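Local atomic coordinates of DNA endonuclease i-cvui (Chlorella vulgaris, PDB entry 5A77), a protein that probably acts as a LAGLIDADG homing endonuclease in intron homing, binding and cutting double-stranded DNA at a specific target site. Residues Asp34-Arg42 and Thr118-Ala128. Sequence-based numbering, arbitrary orientation.
Sequences DYLLKYQVR and TKDPSVLMEAA. With nucleotides of chain C.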
loop_
_atom_site.group_PDB
_atom_site.type_symbol
_atom_site.label_atom_id
_atom_site.label_comp_id
_atom_site.label_asym_id
_atom_site.label_seq_id
_atom_site.Cartn_x
_atom_site.Cartn_y
_atom_site.Cartn_z
ATOM N N ASP B 34 33.546 -8.046 -11.595
ATOM C CA ASP B 34 34.432 -9.076 -11.060
ATOM C C ASP B 34 33.844 -10.475 -11.247
ATOM O O ASP B 34 34.493 -11.475 -10.912
ATOM C CB ASP B 34 34.748 -8.826 -9.570
ATOM C CG ASP B 34 33.552 -8.302 -8.783
ATOM O OD1 ASP B 34 32.436 -8.850 -8.947
ATOM O OD2 ASP B 34 33.737 -7.364 -7.971
ATOM N N TYR B 35 32.625 -10.544 -11.779
ATOM C CA TYR B 35 31.979 -11.823 -12.096
ATOM C C TYR B 35 32.578 -12.422 -13.361
ATOM O O TYR B 35 32.844 -11.697 -14.326
ATOM C CB TYR B 35 30.466 -11.649 -12.295
ATOM C CG TYR B 35 29.587 -11.825 -11.069
ATOM C CD1 TYR B 35 29.874 -11.168 -9.872
ATOM C CD2 TYR B 35 28.429 -12.608 -11.132
ATOM C CE1 TYR B 35 29.046 -11.308 -8.755
ATOM C CE2 TYR B 35 27.599 -12.761 -10.024
ATOM C CZ TYR B 35 27.910 -12.100 -8.837
ATOM O OH TYR B 35 27.092 -12.250 -7.739
ATOM N N LEU B 36 32.783 -13.740 -13.357
ATOM C CA LEU B 36 33.233 -14.468 -14.556
ATOM C C LEU B 36 32.343 -14.190 -15.756
ATOM O O LEU B 36 32.838 -13.848 -16.823
ATOM C CB LEU B 36 33.283 -15.976 -14.299
ATOM C CG LEU B 36 34.689 -16.552 -14.495
ATOM C CD1 LEU B 36 35.654 -15.861 -13.565
ATOM C CD2 LEU B 36 34.737 -18.053 -14.290
ATOM N N LEU B 37 31.030 -14.322 -15.556
ATOM C CA LEU B 37 30.010 -14.072 -16.588
ATOM C C LEU B 37 29.444 -12.647 -16.562
ATOM O O LEU B 37 28.386 -12.396 -17.124
ATOM C CB LEU B 37 28.849 -15.059 -16.434
ATOM C CG LEU B 37 29.245 -16.509 -16.161
ATOM C CD1 LEU B 37 28.025 -17.359 -15.878
ATOM C CD2 LEU B 37 30.002 -17.045 -17.337
ATOM N N LYS B 38 30.117 -11.732 -15.866
ATOM C CA LYS B 38 29.779 -10.299 -15.906
ATOM C C LYS B 38 28.411 -9.889 -15.327
ATOM O O LYS B 38 28.177 -8.697 -15.106
ATOM C CB LYS B 38 29.859 -9.791 -17.355
ATOM C CG LYS B 38 31.238 -9.862 -17.965
ATOM C CD LYS B 38 32.200 -8.960 -17.222
ATOM C CE LYS B 38 33.647 -9.242 -17.608
ATOM N NZ LYS B 38 34.565 -8.343 -16.850
ATOM N N TYR B 39 27.505 -10.838 -15.098
ATOM C CA TYR B 39 26.170 -10.467 -14.621
ATOM C C TYR B 39 25.645 -11.334 -13.485
ATOM O O TYR B 39 25.906 -12.535 -13.410
ATOM C CB TYR B 39 25.147 -10.491 -15.778
ATOM C CG TYR B 39 25.348 -9.406 -16.815
ATOM C CD1 TYR B 39 24.892 -8.117 -16.597
ATOM C CD2 TYR B 39 25.996 -9.671 -18.009
ATOM C CE1 TYR B 39 25.072 -7.124 -17.543
ATOM C CE2 TYR B 39 26.181 -8.683 -18.962
ATOM C CZ TYR B 39 25.717 -7.412 -18.722
ATOM O OH TYR B 39 25.899 -6.426 -19.665
ATOM N N GLN B 40 24.881 -10.688 -12.616
ATOM C CA GLN B 40 24.216 -11.320 -11.486
ATOM C C GLN B 40 22.728 -11.039 -11.628
ATOM O O GLN B 40 22.343 -9.941 -12.026
ATOM C CB GLN B 40 24.752 -10.763 -10.149
ATOM C CG GLN B 40 24.085 -11.327 -8.896
ATOM C CD GLN B 40 23.955 -10.301 -7.761
ATOM O OE1 GLN B 40 24.319 -9.136 -7.909
ATOM N NE2 GLN B 40 23.409 -10.737 -6.632
ATOM N N VAL B 41 21.885 -12.017 -11.330
ATOM C CA VAL B 41 20.455 -11.741 -11.263
ATOM C C VAL B 41 20.092 -11.527 -9.792
ATOM O O VAL B 41 20.250 -12.434 -8.966
ATOM C CB VAL B 41 19.626 -12.868 -11.896
ATOM C CG1 VAL B 41 18.167 -12.730 -11.535
ATOM C CG2 VAL B 41 19.783 -12.845 -13.421
ATOM N N ARG B 42 19.665 -10.310 -9.452
ATOM C CA ARG B 42 19.333 -9.982 -8.068
ATOM C C ARG B 42 17.847 -10.179 -7.852
ATOM O O ARG B 42 17.053 -9.661 -8.612
ATOM C CB ARG B 42 19.746 -8.536 -7.723
ATOM C CG ARG B 42 19.248 -8.003 -6.351
ATOM C CD ARG B 42 19.756 -6.564 -6.044
ATOM N NE ARG B 42 21.218 -6.501 -6.095
ATOM C CZ ARG B 42 21.931 -5.430 -6.438
ATOM N NH1 ARG B 42 21.320 -4.292 -6.754
ATOM N NH2 ARG B 42 23.265 -5.507 -6.478
ATOM N N THR B 118 23.934 -20.781 -11.153
ATOM C CA THR B 118 24.037 -19.701 -12.128
ATOM C C THR B 118 25.482 -19.492 -12.635
ATOM O O THR B 118 25.754 -18.564 -13.398
ATOM C CB THR B 118 23.509 -18.375 -11.558
ATOM O OG1 THR B 118 23.472 -17.411 -12.610
ATOM C CG2 THR B 118 24.438 -17.856 -10.470
ATOM N N LYS B 119 26.402 -20.351 -12.218
ATOM C CA LYS B 119 27.749 -20.318 -12.782
ATOM C C LYS B 119 27.777 -20.970 -14.178
ATOM O O LYS B 119 28.650 -20.680 -14.999
ATOM C CB LYS B 119 28.754 -20.988 -11.837
ATOM C CG LYS B 119 29.771 -20.005 -11.221
ATOM C CD LYS B 119 30.331 -19.073 -12.309
ATOM C CE LYS B 119 31.062 -19.899 -13.402
ATOM N NZ LYS B 119 31.768 -19.165 -14.497
ATOM N N ASP B 120 26.794 -21.824 -14.451
ATOM C CA ASP B 120 26.536 -22.330 -15.802
ATOM C C ASP B 120 25.923 -21.220 -16.682
ATOM O O ASP B 120 24.867 -20.702 -16.365
ATOM C CB ASP B 120 25.602 -23.549 -15.729
ATOM C CG ASP B 120 25.272 -24.125 -17.093
ATOM O OD1 ASP B 120 25.988 -23.810 -18.061
ATOM O OD2 ASP B 120 24.284 -24.885 -17.213
ATOM N N PRO B 121 26.591 -20.856 -17.791
ATOM C CA PRO B 121 26.174 -19.771 -18.691
ATOM C C PRO B 121 24.781 -19.950 -19.312
ATOM O O PRO B 121 24.129 -18.955 -19.645
ATOM C CB PRO B 121 27.236 -19.794 -19.787
ATOM C CG PRO B 121 28.420 -20.421 -19.159
ATOM C CD PRO B 121 27.891 -21.426 -18.187
ATOM N N SER B 122 24.328 -21.187 -19.480
ATOM C CA SER B 122 22.967 -21.398 -19.960
ATOM C C SER B 122 21.985 -21.260 -18.797
ATOM O O SER B 122 20.841 -20.847 -18.990
ATOM C CB SER B 122 22.826 -22.764 -20.637
ATOM O OG SER B 122 23.074 -23.824 -19.724
ATOM N N VAL B 123 22.439 -21.583 -17.589
ATOM C CA VAL B 123 21.580 -21.484 -16.414
ATOM C C VAL B 123 21.409 -20.021 -16.028
ATOM O O VAL B 123 20.327 -19.596 -15.624
ATOM C CB VAL B 123 22.135 -22.263 -15.210
ATOM C CG1 VAL B 123 21.438 -21.806 -13.898
ATOM C CG2 VAL B 123 22.006 -23.768 -15.438
ATOM N N LEU B 124 22.475 -19.244 -16.166
ATOM C CA LEU B 124 22.358 -17.807 -15.978
ATOM C C LEU B 124 21.391 -17.235 -17.026
ATOM O O LEU B 124 20.671 -16.262 -16.767
ATOM C CB LEU B 124 23.724 -17.130 -16.070
ATOM C CG LEU B 124 23.713 -15.609 -15.906
ATOM C CD1 LEU B 124 23.060 -15.194 -14.601
ATOM C CD2 LEU B 124 25.103 -15.030 -16.011
ATOM N N MET B 125 21.361 -17.857 -18.199
ATOM C CA MET B 125 20.528 -17.368 -19.284
ATOM C C MET B 125 19.036 -17.612 -19.060
ATOM O O MET B 125 18.227 -16.729 -19.340
ATOM C CB MET B 125 20.939 -17.995 -20.608
ATOM C CG MET B 125 20.342 -17.258 -21.778
ATOM S SD MET B 125 21.047 -15.609 -21.914
ATOM C CE MET B 125 19.551 -14.658 -22.183
ATOM N N GLU B 126 18.664 -18.794 -18.573
ATOM C CA GLU B 126 17.263 -19.032 -18.235
ATOM C C GLU B 126 16.835 -18.080 -17.103
ATOM O O GLU B 126 15.687 -17.665 -17.025
ATOM C CB GLU B 126 17.008 -20.500 -17.844
ATOM C CG GLU B 126 17.997 -21.500 -18.423
ATOM C CD GLU B 126 17.802 -22.947 -17.938
ATOM O OE1 GLU B 126 17.479 -23.165 -16.750
ATOM O OE2 GLU B 126 18.049 -23.880 -18.737
ATOM N N ALA B 127 17.789 -17.709 -16.253
ATOM C CA ALA B 127 17.518 -16.833 -15.125
ATOM C C ALA B 127 17.307 -15.377 -15.575
ATOM O O ALA B 127 16.379 -14.696 -15.094
ATOM C CB ALA B 127 18.637 -16.925 -14.121
ATOM N N ALA B 128 18.155 -14.897 -16.484
ATOM C CA ALA B 128 18.019 -13.536 -17.003
ATOM C C ALA B 128 16.700 -13.351 -17.762
ATOM O O ALA B 128 16.032 -12.320 -17.634
ATOM C CB ALA B 128 19.194 -13.189 -17.899
ATOM P P DC C 2 32.442 -16.331 -10.342
ATOM O OP1 DC C 2 32.699 -17.675 -10.908
ATOM O OP2 DC C 2 32.025 -15.206 -11.216
ATOM O "O5'" DC C 2 31.388 -16.525 -9.153
ATOM C "C5'" DC C 2 30.639 -15.419 -8.655
ATOM C "C4'" DC C 2 30.280 -15.635 -7.200
ATOM O "O4'" DC C 2 31.284 -14.991 -6.372
ATOM C "C3'" DC C 2 28.928 -15.057 -6.783
ATOM O "O3'" DC C 2 28.162 -16.005 -6.026
ATOM C "C2'" DC C 2 29.277 -13.822 -5.947
ATOM C "C1'" DC C 2 30.687 -14.110 -5.453
ATOM N N1 DC C 2 31.507 -12.864 -5.371
ATOM C C2 DC C 2 31.702 -12.261 -4.137
ATOM O O2 DC C 2 31.230 -12.801 -3.123
ATOM N N3 DC C 2 32.423 -11.114 -4.077
ATOM C C4 DC C 2 32.905 -10.565 -5.195
ATOM N N4 DC C 2 33.614 -9.431 -5.086
ATOM C C5 DC C 2 32.699 -11.163 -6.467
ATOM C C6 DC C 2 31.990 -12.292 -6.510
ATOM P P DA C 3 26.551 -15.939 -6.067
ATOM O OP1 DA C 3 26.084 -17.163 -5.370
ATOM O OP2 DA C 3 26.159 -15.584 -7.447
ATOM O "O5'" DA C 3 26.145 -14.659 -5.167
ATOM C "C5'" DA C 3 26.121 -14.777 -3.748
ATOM C "C4'" DA C 3 25.833 -13.449 -3.072
ATOM O "O4'" DA C 3 27.024 -12.615 -3.051
ATOM C "C3'" DA C 3 24.738 -12.586 -3.717
ATOM O "O3'" DA C 3 24.021 -11.966 -2.680
ATOM C "C2'" DA C 3 25.566 -11.547 -4.468
ATOM C "C1'" DA C 3 26.634 -11.320 -3.416
ATOM N N9 DA C 3 27.788 -10.535 -3.847
ATOM C C8 DA C 3 28.329 -10.464 -5.103
ATOM N N7 DA C 3 29.355 -9.648 -5.194
ATOM C C5 DA C 3 29.490 -9.140 -3.906
ATOM C C6 DA C 3 30.404 -8.225 -3.330
ATOM N N6 DA C 3 31.378 -7.623 -4.021
ATOM N N1 DA C 3 30.264 -7.941 -2.007
ATOM C C2 DA C 3 29.276 -8.532 -1.317
ATOM N N3 DA C 3 28.358 -9.409 -1.751
ATOM C C4 DA C 3 28.528 -9.675 -3.067
ATOM O "O5'" DT C 1 36.947 -12.664 -9.981
ATOM C "C5'" DT C 1 36.840 -13.960 -10.599
ATOM C "C4'" DT C 1 35.978 -14.903 -9.768
ATOM O "O4'" DT C 1 36.284 -14.728 -8.358
ATOM C "C3'" DT C 1 34.458 -14.687 -9.876
ATOM O "O3'" DT C 1 33.792 -15.915 -9.586
ATOM C "C2'" DT C 1 34.206 -13.680 -8.766
ATOM C "C1'" DT C 1 35.108 -14.273 -7.684
ATOM N N1 DT C 1 35.510 -13.332 -6.609
ATOM C C2 DT C 1 35.184 -13.638 -5.312
ATOM O O2 DT C 1 34.552 -14.639 -5.006
ATOM N N3 DT C 1 35.626 -12.727 -4.374
ATOM C C4 DT C 1 36.348 -11.570 -4.616
ATOM O O4 DT C 1 36.696 -10.813 -3.721
ATOM C C5 DT C 1 36.656 -11.309 -6.002
ATOM C C7 DT C 1 37.435 -10.082 -6.381
ATOM C C6 DT C 1 36.226 -12.195 -6.922
#
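Leu37 packs into the start of helix 121-135. Its CD1 lies 3.7 Å from CD2 of Leu124 and also rests against the carbonyl oxygens of Thr118 and Lys119. Its CD2 touches Pro121 CG at 4.1 Å, the two side chains crossing at about a right angle. Leu37 CG stands anti to its carbonyl carbon (chi1 -43°); with chi2 at 174°, this brings CD2 to Pro121 and the Lys119 amine. Further along, Val41 CG2 meets Leu124 CD1 at 4.2 Å and the CB of Ala127. Bends at chi2 and chi3 lay the aliphatic part of Lys119 beside the DC2 phosphate of chain C (CD to OP1, 3.1 Å) and NZ against Leu36 CD2 (3.2 Å). Leu36 N donates a nearly straight hydrogen bond to DC2 OP2 (2.7 Å, 167°). The Tyr35 ring lies under DC2 C5', its edge at DA3 C8. With an alanine here, a gap would probably open beneath the DC2 sugar and DA3 C8 would lose the ring edge. A type I turn, Tyr35 to Lys38, presents Leu36 and Leu37. Asp120 caps the helix through a weak bond from Ser122 N. The turn belongs to the antiparallel sheet with which LAGLIDADG endonucleases hold DNA. Strand 23-31 pairs alongside, Leu154 of helix 147-156 touches Leu37, and Ile111 of helix 102-114 touches Val41.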